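Side-chain contacts in probable endoglucanase (Gluconacetobacter xylinus, PDB 1WZZ), which hydrolyses internal beta-1,4-glucosidic linkages of cellulose and carboxymethyl-cellulose, as a secreted member of glycoside hydrolase family 8: residues N140-K145 with V151-A156; V157-T160 with V165-N168; L178-L183 with P187-V192. All coordinates share one frame; numbering follows the deposited sequence.

Interaction 1. Residues N140-K145 with V151-A156; sequences NLMTMK and VLMPGA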
ATOM      1  N   ASN A 140      -5.241  -3.001  17.526  1.00 12.38           N
ATOM      2  CA  ASN A 140      -5.969  -2.329  18.597  1.00 13.19           C
ATOM      3  C   ASN A 140      -6.395  -0.908  18.317  1.00 12.73           C
ATOM      4  O   ASN A 140      -7.505  -0.517  18.655  1.00 13.92           O
ATOM      5  CB  ASN A 140      -5.119  -2.254  19.871  1.00 13.14           C
ATOM      6  CG  ASN A 140      -4.884  -3.597  20.515  1.00 16.15           C
ATOM      7  OD1 ASN A 140      -5.591  -4.579  20.265  1.00 17.36           O
ATOM      8  ND2 ASN A 140      -3.884  -3.639  21.400  1.00 15.30           N
ATOM      9  N   LEU A 141      -5.490  -0.137  17.710  1.00 11.75           N
ATOM     10  CA  LEU A 141      -5.727   1.290  17.505  1.00 11.68           C
ATOM     11  C   LEU A 141      -6.355   1.706  16.203  1.00 13.24           C
ATOM     12  O   LEU A 141      -6.852   2.825  16.082  1.00 15.41           O
ATOM     13  CB  LEU A 141      -4.399   2.041  17.629  1.00 13.70           C
ATOM     14  CG  LEU A 141      -3.575   1.693  18.872  1.00 12.72           C
ATOM     15  CD1 LEU A 141      -2.307   2.578  18.849  1.00 13.93           C
ATOM     16  CD2 LEU A 141      -4.418   1.934  20.141  1.00 13.46           C
HETATM   17  N   MSE A 142      -6.330   0.805  15.218  1.00 12.84           N
HETATM   18  CA  MSE A 142      -6.827   1.207  13.915  1.00 15.39           C
HETATM   19  C   MSE A 142      -7.948   0.362  13.353  1.00 18.38           C
HETATM   20  O   MSE A 142      -8.277   0.502  12.169  1.00 22.63           O
HETATM   21  CB  MSE A 142      -5.669   1.225  12.905  1.00 14.43           C
HETATM   22  CG  MSE A 142      -4.519   2.157  13.290  1.00 14.30           C
HETATM   23 SE   MSE A 142      -5.188   4.036  13.306  1.00 22.33          SE
HETATM   24  CE  MSE A 142      -4.067   4.755  14.718  1.00 16.90           C
ATOM     25  N   THR A 143      -8.520  -0.534  14.144  1.00 19.00           N
ATOM     26  CA  THR A 143      -9.647  -1.320  13.610  1.00 22.56           C
ATOM     27  C   THR A 143     -10.805  -1.076  14.535  1.00 27.16           C
ATOM     28  O   THR A 143     -10.640  -1.081  15.769  1.00 27.32           O
ATOM     29  CB  THR A 143      -9.359  -2.867  13.471  1.00 21.50           C
ATOM     30  OG1 THR A 143      -9.212  -3.481  14.757  1.00 24.42           O
ATOM     31  CG2 THR A 143      -8.095  -3.093  12.676  1.00 22.34           C
HETATM   32  N   MSE A 144     -11.970  -0.834  13.941  1.00 26.45           N
HETATM   33  CA  MSE A 144     -13.172  -0.544  14.704  1.00 29.27           C
HETATM   34  C   MSE A 144     -14.429  -0.780  13.862  1.00 28.26           C
HETATM   35  O   MSE A 144     -14.353  -1.135  12.695  1.00 22.80           O
HETATM   36  CB  MSE A 144     -13.172   0.905  15.120  1.00 35.61           C
HETATM   37  CG  MSE A 144     -13.455   1.813  13.966  1.00 41.14           C
HETATM   38 SE   MSE A 144     -13.707   3.617  14.584  1.00 63.05          SE
HETATM   39  CE  MSE A 144     -15.093   3.358  15.886  1.00 42.76           C
ATOM     40  N   LYS A 145     -15.580  -0.492  14.459  1.00 29.10           N
ATOM     41  CA  LYS A 145     -16.874  -0.720  13.815  1.00 26.02           C
ATOM     42  C   LYS A 145     -17.462   0.399  12.996  1.00 27.54           C
ATOM     43  O   LYS A 145     -17.378   1.579  13.338  1.00 28.51           O
ATOM     44  CB  LYS A 145     -17.869  -1.170  14.895  1.00 30.97           C
ATOM     45  CG  LYS A 145     -17.353  -2.366  15.670  1.00 30.66           C
ATOM     46  CD  LYS A 145     -18.118  -2.603  16.979  1.00 40.28           C
ATOM     47  CE  LYS A 145     -19.592  -2.894  16.737  1.00 41.90           C
ATOM     48  NZ  LYS A 145     -20.282  -3.276  18.012  1.00 46.37           N
ATOM     49  N   VAL A 151     -13.648  -2.261  10.349  1.00 15.39           N
ATOM     50  CA  VAL A 151     -12.803  -1.671   9.313  1.00 13.41           C
ATOM     51  C   VAL A 151     -11.437  -1.257   9.799  1.00 17.08           C
ATOM     52  O   VAL A 151     -11.231  -1.103  10.995  1.00 15.52           O
ATOM     53  CB  VAL A 151     -13.485  -0.443   8.727  1.00 15.48           C
ATOM     54  CG1 VAL A 151     -14.926  -0.863   8.261  1.00 14.40           C
ATOM     55  CG2 VAL A 151     -13.601   0.680   9.799  1.00 17.68           C
ATOM     56  N   LEU A 152     -10.530  -1.052   8.839  1.00 14.49           N
ATOM     57  CA  LEU A 152      -9.168  -0.609   9.106  1.00 14.79           C
ATOM     58  C   LEU A 152      -9.129   0.906   8.812  1.00 15.48           C
ATOM     59  O   LEU A 152      -9.321   1.322   7.673  1.00 15.33           O
ATOM     60  CB  LEU A 152      -8.232  -1.360   8.160  1.00 17.53           C
ATOM     61  CG  LEU A 152      -6.734  -1.109   8.216  1.00 19.83           C
ATOM     62  CD1 LEU A 152      -6.142  -1.705   9.512  1.00 20.24           C
ATOM     63  CD2 LEU A 152      -6.098  -1.784   6.975  1.00 20.47           C
HETATM   64  N   MSE A 153      -8.878   1.741   9.830  1.00 15.10           N
HETATM   65  CA  MSE A 153      -8.834   3.200   9.654  1.00 15.21           C
HETATM   66  C   MSE A 153      -7.521   3.616   8.969  1.00 13.26           C
HETATM   67  O   MSE A 153      -6.487   2.992   9.193  1.00 14.64           O
HETATM   68  CB  MSE A 153      -8.929   3.939  11.019  1.00 19.80           C
HETATM   69  CG  MSE A 153     -10.208   3.711  11.790  1.00 21.62           C
HETATM   70 SE   MSE A 153     -10.521   5.248  12.991  1.00 35.18          SE
HETATM   71  CE  MSE A 153      -8.685   5.553  13.642  1.00 20.29           C
ATOM     72  N   PRO A 154      -7.548   4.685   8.164  1.00 12.19           N
ATOM     73  CA  PRO A 154      -6.333   5.152   7.456  1.00 14.35           C
ATOM     74  C   PRO A 154      -5.299   5.879   8.325  1.00 11.17           C
ATOM     75  O   PRO A 154      -4.146   6.011   7.939  1.00 12.70           O
ATOM     76  CB  PRO A 154      -6.876   6.090   6.370  1.00 15.64           C
ATOM     77  CG  PRO A 154      -8.362   5.874   6.325  1.00 15.54           C
ATOM     78  CD  PRO A 154      -8.759   5.392   7.697  1.00 14.81           C
ATOM     79  N   GLY A 155      -5.739   6.358   9.481  1.00 13.16           N
ATOM     80  CA  GLY A 155      -4.855   7.083  10.381  1.00 12.81           C
ATOM     81  C   GLY A 155      -5.616   7.395  11.661  1.00 14.02           C
ATOM     82  O   GLY A 155      -6.836   7.297  11.690  1.00 14.90           O
ATOM     83  N   ALA A 156      -4.897   7.821  12.696  1.00 13.91           N
ATOM     84  CA  ALA A 156      -5.528   8.112  13.989  1.00 14.32           C
ATOM     85  C   ALA A 156      -6.425   9.339  13.958  1.00 17.95           C
ATOM     86  O   ALA A 156      -7.460   9.391  14.642  1.00 22.11           O
ATOM     87  CB  ALA A 156      -4.446   8.319  15.029  1.00 16.72           C
TER
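Met142, Met153 and Met144, all selenomethionines, carry the side-chain part of this contact. Met144 belongs to strand 143-146 of a beta hairpin; Met142 and Met153 flank its two strands, 143-146 and 149-152. Met142 gives up the most surface. Its CG lies anti to its own carbonyl carbon (chi1 -58°), and the chain bends again at chi2 and chi3. The bends take the selenium and methyl along 153-156. SE lies 3.8 Å from CE of Met153 and equally near the backbone C of Gly155. CE of Met142 goes further and meets CB of Ala156 at 3.6 Å. The side chains of Met142 and Met153 cross at about a right angle. Met153 also turns its selenium to the strand that follows helix 125-142. Its SE is 3.9 Å from SE of Met144, so Met153 sits between the other two: CE meets Met142 and SE meets Met144.

The backbone fixes this register. N of Met153 donates to O of Met142 at 2.7 Å, almost straight and in the carbonyl plane. Met144 and Val151 form the antiparallel hydrogen-bonded pair: N of Val151 reaches O of Met144 at 2.7 Å, and N of Met144 reaches O of Val151 at 3.0 Å. Thr143 and Leu152 are the non-hydrogen-bonded pair, and their CG2 and CD1 meet at 4.0 Å. OG1 of Thr143 is hydrogen-bonded to O of Leu139 in the helix. The side chain of Leu152 packs on Thr105 and Leu109 of helix 105-122 and is about 7 Å from that of Asp106, the predicted nucleophile.

The hydrogen bonds between 140-145 and 151-156 are thus all made by peptide groups, while the side chains meet mainly through selenium and methyl groups.

Interaction 2. Residues V157-T160 with V165-N168; sequences VGFT and VILN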
ATOM      1  N   VAL A 157      -6.012  10.330  13.189  1.00 16.30           N
ATOM      2  CA  VAL A 157      -6.746  11.584  13.129  1.00 18.87           C
ATOM      3  C   VAL A 157      -7.259  11.952  11.766  1.00 19.09           C
ATOM      4  O   VAL A 157      -6.537  11.823  10.770  1.00 20.68           O
ATOM      5  CB  VAL A 157      -5.835  12.745  13.597  1.00 21.58           C
ATOM      6  CG1 VAL A 157      -6.544  14.093  13.445  1.00 24.68           C
ATOM      7  CG2 VAL A 157      -5.432  12.504  15.042  1.00 24.57           C
ATOM      8  N   GLY A 158      -8.510  12.408  11.740  1.00 20.24           N
ATOM      9  CA  GLY A 158      -9.098  12.917  10.520  1.00 22.73           C
ATOM     10  C   GLY A 158     -10.015  12.064   9.688  1.00 22.87           C
ATOM     11  O   GLY A 158     -10.534  12.539   8.659  1.00 24.27           O
ATOM     12  N   PHE A 159     -10.241  10.831  10.111  1.00 20.65           N
ATOM     13  CA  PHE A 159     -11.061   9.937   9.302  1.00 20.85           C
ATOM     14  C   PHE A 159     -12.332   9.428   9.953  1.00 23.02           C
ATOM     15  O   PHE A 159     -12.988   8.536   9.433  1.00 20.72           O
ATOM     16  CB  PHE A 159     -10.177   8.776   8.825  1.00 20.03           C
ATOM     17  CG  PHE A 159      -8.939   9.236   8.093  1.00 18.36           C
ATOM     18  CD1 PHE A 159      -9.006   9.662   6.760  1.00 16.43           C
ATOM     19  CD2 PHE A 159      -7.711   9.293   8.747  1.00 16.70           C
ATOM     20  CE1 PHE A 159      -7.863  10.142   6.093  1.00 17.32           C
ATOM     21  CE2 PHE A 159      -6.569   9.767   8.097  1.00 17.61           C
ATOM     22  CZ  PHE A 159      -6.644  10.196   6.759  1.00 16.41           C
ATOM     23  N   THR A 160     -12.670   9.954  11.120  1.00 25.04           N
ATOM     24  CA  THR A 160     -13.920   9.540  11.737  1.00 28.21           C
ATOM     25  C   THR A 160     -14.733  10.823  11.874  1.00 30.92           C
ATOM     26  O   THR A 160     -14.263  11.823  12.410  1.00 30.44           O
ATOM     27  CB  THR A 160     -13.734   8.866  13.125  1.00 30.80           C
ATOM     28  OG1 THR A 160     -13.191   7.549  12.952  1.00 32.81           O
ATOM     29  CG2 THR A 160     -15.089   8.716  13.838  1.00 33.92           C
ATOM     30  N   VAL A 165     -17.355   6.946   8.674  1.00 20.23           N
ATOM     31  CA  VAL A 165     -15.910   6.801   8.790  1.00 18.29           C
ATOM     32  C   VAL A 165     -15.380   6.746   7.379  1.00 18.48           C
ATOM     33  O   VAL A 165     -16.052   6.226   6.487  1.00 18.88           O
ATOM     34  CB  VAL A 165     -15.459   5.500   9.513  1.00 20.84           C
ATOM     35  CG1 VAL A 165     -15.923   5.554  10.976  1.00 24.96           C
ATOM     36  CG2 VAL A 165     -15.970   4.254   8.812  1.00 22.70           C
ATOM     37  N   ILE A 166     -14.180   7.276   7.203  1.00 16.10           N
ATOM     38  CA  ILE A 166     -13.532   7.299   5.908  1.00 15.87           C
ATOM     39  C   ILE A 166     -12.452   6.216   5.895  1.00 15.73           C
ATOM     40  O   ILE A 166     -11.659   6.109   6.844  1.00 16.16           O
ATOM     41  CB  ILE A 166     -12.863   8.652   5.642  1.00 17.48           C
ATOM     42  CG1 ILE A 166     -13.904   9.784   5.679  1.00 19.13           C
ATOM     43  CG2 ILE A 166     -12.120   8.607   4.301  1.00 15.97           C
ATOM     44  CD1 ILE A 166     -15.095   9.558   4.804  1.00 25.95           C
ATOM     45  N   LEU A 167     -12.437   5.419   4.828  1.00 13.58           N
ATOM     46  CA  LEU A 167     -11.442   4.347   4.678  1.00 12.63           C
ATOM     47  C   LEU A 167     -10.682   4.554   3.374  1.00 12.95           C
ATOM     48  O   LEU A 167     -11.172   5.184   2.443  1.00 15.18           O
ATOM     49  CB  LEU A 167     -12.102   2.979   4.536  1.00 13.69           C
ATOM     50  CG  LEU A 167     -13.145   2.586   5.570  1.00 15.19           C
ATOM     51  CD1 LEU A 167     -13.678   1.206   5.305  1.00 17.48           C
ATOM     52  CD2 LEU A 167     -12.478   2.669   6.930  1.00 15.87           C
ATOM     53  N   ASN A 168      -9.484   3.998   3.323  1.00 12.05           N
ATOM     54  CA  ASN A 168      -8.716   4.035   2.089  1.00 11.68           C
ATOM     55  C   ASN A 168      -8.504   2.550   1.827  1.00 11.70           C
ATOM     56  O   ASN A 168      -7.732   1.901   2.518  1.00 12.27           O
ATOM     57  CB  ASN A 168      -7.396   4.759   2.276  1.00 11.46           C
ATOM     58  CG  ASN A 168      -6.712   4.988   0.951  1.00 11.15           C
ATOM     59  OD1 ASN A 168      -6.605   4.050   0.132  1.00 12.12           O
ATOM     60  ND2 ASN A 168      -6.278   6.199   0.709  1.00 12.51           N
TER
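This is a small loop-to-strand contact, in which Phe159 and Thr160 lie against the start of strand 164-167. It closes the turn that leads into this strand, an outer strand of a three-stranded antiparallel sheet. The side chain of Phe159 is about 9 Å from those of Glu49 (proton donor, by similarity) and Asp106 (predicted nucleophile), so the loop lies near the probable active site. One backbone bond holds it. N of Ile166 donates to O of Phe159 at 2.8 Å, with an N-H...O angle of 174°. The N-H points almost straight at the oxygen, but the donor is tilted 18° from the carbonyl plane. CA of Val165 also approaches O of Phe159, at 3.5 Å, as a CA-H...O contact. Thr160 and Val165 are bridged through their backbones, and this is a single bridge.

Phe159 and Ile166 bury the most surface here. The two side chains cross at about a right angle. CG of Phe159 is anti to its carbonyl carbon (chi1 -55°), which brings one ring edge to the strand. CG2 of Ile166 sits at that edge, near the ring plane, 4.1 Å from CD1. At the root of the side chain, CB of Phe159 is 3.6 Å from O of Ile166. Thr160 and Val165 lie side by side and point the same way, with OG1 of Thr160 3.9 Å from CG1 of Val165.

The strand also pairs with strand 215-218, through Val165 with Val217 and Leu167 with Leu215.

The loop is thus tied to the strand by one backbone hydrogen bond. The side chains add van der Waals contact at a ring edge, without face stacking.

Interaction 3. Residues L178-L183 with P187-V192; sequences LQAFDL and PRWRQV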
ATOM      1  N   LEU A 178      -2.287 -10.930   6.224  1.00 13.08           N
ATOM      2  CA  LEU A 178      -2.126 -12.368   6.342  1.00 14.63           C
ATOM      3  C   LEU A 178      -0.940 -12.664   7.267  1.00 14.02           C
ATOM      4  O   LEU A 178      -1.027 -13.535   8.136  1.00 15.36           O
ATOM      5  CB  LEU A 178      -1.891 -13.005   4.965  1.00 17.83           C
ATOM      6  CG  LEU A 178      -3.087 -13.123   4.003  1.00 23.83           C
ATOM      7  CD1 LEU A 178      -2.577 -13.649   2.639  1.00 25.91           C
ATOM      8  CD2 LEU A 178      -4.153 -14.063   4.566  1.00 29.17           C
ATOM      9  N   GLN A 179       0.160 -11.941   7.084  1.00 12.54           N
ATOM     10  CA  GLN A 179       1.319 -12.145   7.937  1.00 12.50           C
ATOM     11  C   GLN A 179       0.996 -11.824   9.396  1.00 13.75           C
ATOM     12  O   GLN A 179       1.508 -12.489  10.310  1.00 14.93           O
ATOM     13  CB  GLN A 179       2.480 -11.274   7.486  1.00 12.60           C
ATOM     14  CG  GLN A 179       3.722 -11.561   8.306  1.00 14.05           C
ATOM     15  CD  GLN A 179       4.947 -10.981   7.711  1.00 15.92           C
ATOM     16  OE1 GLN A 179       5.782 -11.702   7.141  1.00 16.87           O
ATOM     17  NE2 GLN A 179       5.090  -9.668   7.831  1.00 15.37           N
ATOM     18  N   ALA A 180       0.171 -10.802   9.628  1.00 12.52           N
ATOM     19  CA  ALA A 180      -0.194 -10.422  11.000  1.00 12.96           C
ATOM     20  C   ALA A 180      -0.875 -11.611  11.680  1.00 15.41           C
ATOM     21  O   ALA A 180      -0.593 -11.939  12.838  1.00 16.53           O
ATOM     22  CB  ALA A 180      -1.160  -9.233  10.977  1.00 15.26           C
ATOM     23  N   PHE A 181      -1.800 -12.242  10.970  1.00 14.84           N
ATOM     24  CA  PHE A 181      -2.506 -13.378  11.569  1.00 16.60           C
ATOM     25  C   PHE A 181      -1.534 -14.528  11.786  1.00 18.75           C
ATOM     26  O   PHE A 181      -1.569 -15.197  12.823  1.00 21.95           O
ATOM     27  CB  PHE A 181      -3.662 -13.838  10.676  1.00 19.94           C
ATOM     28  CG  PHE A 181      -4.399 -15.007  11.242  1.00 22.61           C
ATOM     29  CD1 PHE A 181      -5.174 -14.848  12.395  1.00 24.29           C
ATOM     30  CD2 PHE A 181      -4.254 -16.273  10.687  1.00 27.94           C
ATOM     31  CE1 PHE A 181      -5.799 -15.947  12.999  1.00 27.82           C
ATOM     32  CE2 PHE A 181      -4.873 -17.383  11.278  1.00 29.93           C
ATOM     33  CZ  PHE A 181      -5.646 -17.217  12.439  1.00 30.64           C
ATOM     34  N   ASP A 182      -0.656 -14.762  10.821  1.00 19.76           N
ATOM     35  CA  ASP A 182       0.309 -15.845  10.961  1.00 21.74           C
ATOM     36  C   ASP A 182       1.263 -15.641  12.144  1.00 22.61           C
ATOM     37  O   ASP A 182       1.661 -16.610  12.805  1.00 21.99           O
ATOM     38  CB  ASP A 182       1.137 -16.002   9.678  1.00 25.07           C
ATOM     39  CG  ASP A 182       0.356 -16.649   8.546  1.00 29.23           C
ATOM     40  OD1 ASP A 182       0.887 -16.683   7.417  1.00 34.49           O
ATOM     41  OD2 ASP A 182      -0.777 -17.127   8.771  1.00 32.77           O
ATOM     42  N   LEU A 183       1.661 -14.399  12.402  1.00 18.40           N
ATOM     43  CA  LEU A 183       2.604 -14.138  13.497  1.00 21.65           C
ATOM     44  C   LEU A 183       1.977 -13.924  14.859  1.00 24.19           C
ATOM     45  O   LEU A 183       2.621 -14.186  15.884  1.00 28.23           O
ATOM     46  CB  LEU A 183       3.462 -12.918  13.186  1.00 21.08           C
ATOM     47  CG  LEU A 183       4.397 -13.041  11.989  1.00 19.64           C
ATOM     48  CD1 LEU A 183       5.173 -11.743  11.883  1.00 20.24           C
ATOM     49  CD2 LEU A 183       5.350 -14.224  12.148  1.00 21.47           C
ATOM     50  N   PRO A 187      -7.441 -13.763  16.479  1.00 25.76           N
ATOM     51  CA  PRO A 187      -8.665 -13.997  15.710  1.00 26.27           C
ATOM     52  C   PRO A 187      -9.337 -12.754  15.139  1.00 24.63           C
ATOM     53  O   PRO A 187     -10.100 -12.835  14.178  1.00 25.04           O
ATOM     54  CB  PRO A 187      -9.568 -14.739  16.714  1.00 28.00           C
ATOM     55  CG  PRO A 187      -9.102 -14.208  18.029  1.00 29.74           C
ATOM     56  CD  PRO A 187      -7.601 -14.199  17.880  1.00 27.98           C
ATOM     57  N   ARG A 188      -9.053 -11.603  15.731  1.00 22.20           N
ATOM     58  CA  ARG A 188      -9.633 -10.356  15.269  1.00 19.36           C
ATOM     59  C   ARG A 188      -9.193 -10.038  13.844  1.00 18.97           C
ATOM     60  O   ARG A 188      -9.909  -9.351  13.112  1.00 22.32           O
ATOM     61  CB  ARG A 188      -9.249  -9.213  16.224  1.00 20.11           C
ATOM     62  CG  ARG A 188      -9.954  -9.273  17.593  1.00 19.08           C
ATOM     63  CD  ARG A 188      -9.575  -8.067  18.472  1.00 23.17           C
ATOM     64  NE  ARG A 188      -8.166  -8.130  18.859  1.00 22.22           N
ATOM     65  CZ  ARG A 188      -7.450  -7.099  19.317  1.00 21.33           C
ATOM     66  NH1 ARG A 188      -6.172  -7.286  19.631  1.00 20.77           N
ATOM     67  NH2 ARG A 188      -7.987  -5.887  19.431  1.00 19.95           N
ATOM     68  N   TRP A 189      -8.041 -10.552  13.430  1.00 16.94           N
ATOM     69  CA  TRP A 189      -7.561 -10.266  12.075  1.00 18.83           C
ATOM     70  C   TRP A 189      -8.452 -10.908  11.045  1.00 23.70           C
ATOM     71  O   TRP A 189      -8.528 -10.437   9.898  1.00 24.11           O
ATOM     72  CB  TRP A 189      -6.134 -10.758  11.866  1.00 14.99           C
ATOM     73  CG  TRP A 189      -5.074  -9.863  12.445  1.00 15.97           C
ATOM     74  CD1 TRP A 189      -4.205 -10.168  13.459  1.00 17.01           C
ATOM     75  CD2 TRP A 189      -4.782  -8.509  12.068  1.00 16.04           C
ATOM     76  NE1 TRP A 189      -3.398  -9.093  13.730  1.00 17.51           N
ATOM     77  CE2 TRP A 189      -3.730  -8.060  12.896  1.00 16.88           C
ATOM     78  CE3 TRP A 189      -5.311  -7.624  11.106  1.00 17.04           C
ATOM     79  CZ2 TRP A 189      -3.192  -6.772  12.795  1.00 15.61           C
ATOM     80  CZ3 TRP A 189      -4.776  -6.344  11.007  1.00 17.97           C
ATOM     81  CH2 TRP A 189      -3.722  -5.928  11.850  1.00 17.54           C
ATOM     82  N   ARG A 190      -9.134 -11.978  11.442  1.00 24.10           N
ATOM     83  CA  ARG A 190     -10.019 -12.662  10.499  1.00 27.06           C
ATOM     84  C   ARG A 190     -11.142 -11.783   9.993  1.00 23.63           C
ATOM     85  O   ARG A 190     -11.327 -11.666   8.774  1.00 24.02           O
ATOM     86  CB  ARG A 190     -10.612 -13.931  11.118  1.00 31.36           C
ATOM     87  CG  ARG A 190     -11.511 -14.703  10.152  1.00 37.88           C
ATOM     88  CD  ARG A 190     -12.058 -15.983  10.774  1.00 43.10           C
ATOM     89  NE  ARG A 190     -10.997 -16.776  11.397  1.00 48.06           N
ATOM     90  CZ  ARG A 190     -10.666 -16.713  12.687  1.00 50.88           C
ATOM     91  NH1 ARG A 190     -11.319 -15.891  13.509  1.00 51.54           N
ATOM     92  NH2 ARG A 190      -9.675 -17.466  13.155  1.00 52.17           N
ATOM     93  N   GLN A 191     -11.905 -11.166  10.891  1.00 20.44           N
ATOM     94  CA  GLN A 191     -12.977 -10.347  10.421  1.00 22.72           C
ATOM     95  C   GLN A 191     -12.430  -9.148   9.682  1.00 19.47           C
ATOM     96  O   GLN A 191     -13.088  -8.648   8.792  1.00 19.14           O
ATOM     97  CB  GLN A 191     -13.916  -9.863  11.535  1.00 24.05           C
ATOM     98  CG  GLN A 191     -15.072  -9.106  10.903  1.00 33.26           C
ATOM     99  CD  GLN A 191     -16.246  -8.883  11.818  1.00 37.79           C
ATOM    100  OE1 GLN A 191     -16.196  -9.198  13.018  1.00 40.80           O
ATOM    101  NE2 GLN A 191     -17.320  -8.322  11.261  1.00 36.75           N
ATOM    102  N   VAL A 192     -11.252  -8.653  10.074  1.00 17.83           N
ATOM    103  CA  VAL A 192     -10.698  -7.503   9.360  1.00 14.91           C
ATOM    104  C   VAL A 192     -10.467  -7.858   7.904  1.00 16.06           C
ATOM    105  O   VAL A 192     -10.835  -7.090   7.002  1.00 14.01           O
ATOM    106  CB  VAL A 192      -9.377  -7.020   9.965  1.00 16.93           C
ATOM    107  CG1 VAL A 192      -8.774  -5.908   9.059  1.00 18.47           C
ATOM    108  CG2 VAL A 192      -9.658  -6.457  11.376  1.00 18.47           C
TER
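Two consecutive helices of the (alpha/alpha)6 barrel, 174-184 and 188-202, pack here as an antiparallel helical hairpin. The local axes approach to 9.6 Å, and their N-to-C directions are 164° apart.

The main contact is a CH-pi interaction. CB of Ala180 sits over one face of the Trp189 indole, 3.6 Å from the centroid of the five-membered ring and 22° off its normal. The methyl is 3.4 Å above the ring plane, offset toward the rim. N of Phe181 lies over the same ring, 4.0 Å from CD1. Trp189 also packs on Leu139 of helix 125-142, so the indole joins three helices.

Apolar packing follows beside it. CB of Phe181 meets CB of Trp189 at 4.1 Å. CG of Phe181 is anti to its backbone N (chi1 179°), which carries the ring toward the start of helix 188-202. There CA of Pro187 lies at the ring edge, 4.4 Å from CE1.

The charged partner is Arg190, which bends at chi3 and brings its guanidinium to the far end of the Phe181 ring. The two planes stand 72° apart, and the side chains cross obliquely, so the groups are not stacked. The approach is loose: NH2 of Arg190 is 4.1 Å from CZ of Phe181.

Overall arrangement
The three contacts follow one another along the chain, and none nests in or crosses another. Interaction 1 closes the hairpin that follows helix 125-142. Interaction 2 begins at the next residue and closes the turn into strand 164-167. These two touch: CD of Pro154 packs on O of Ile166, and SE of Met153 on OG1 of Thr160. After strand 164-167 the chain enters helix 174-184, and interaction 3 closes the short loop to helix 188-202. That helix returns to interaction 1, where NH1 of Arg188 is hydrogen-bonded to OD1 of Asn140 and Val192 packs on Thr143. Interactions 2 and 3 do not touch. Interaction 1 thus links the loop-and-strand region to the barrel helices.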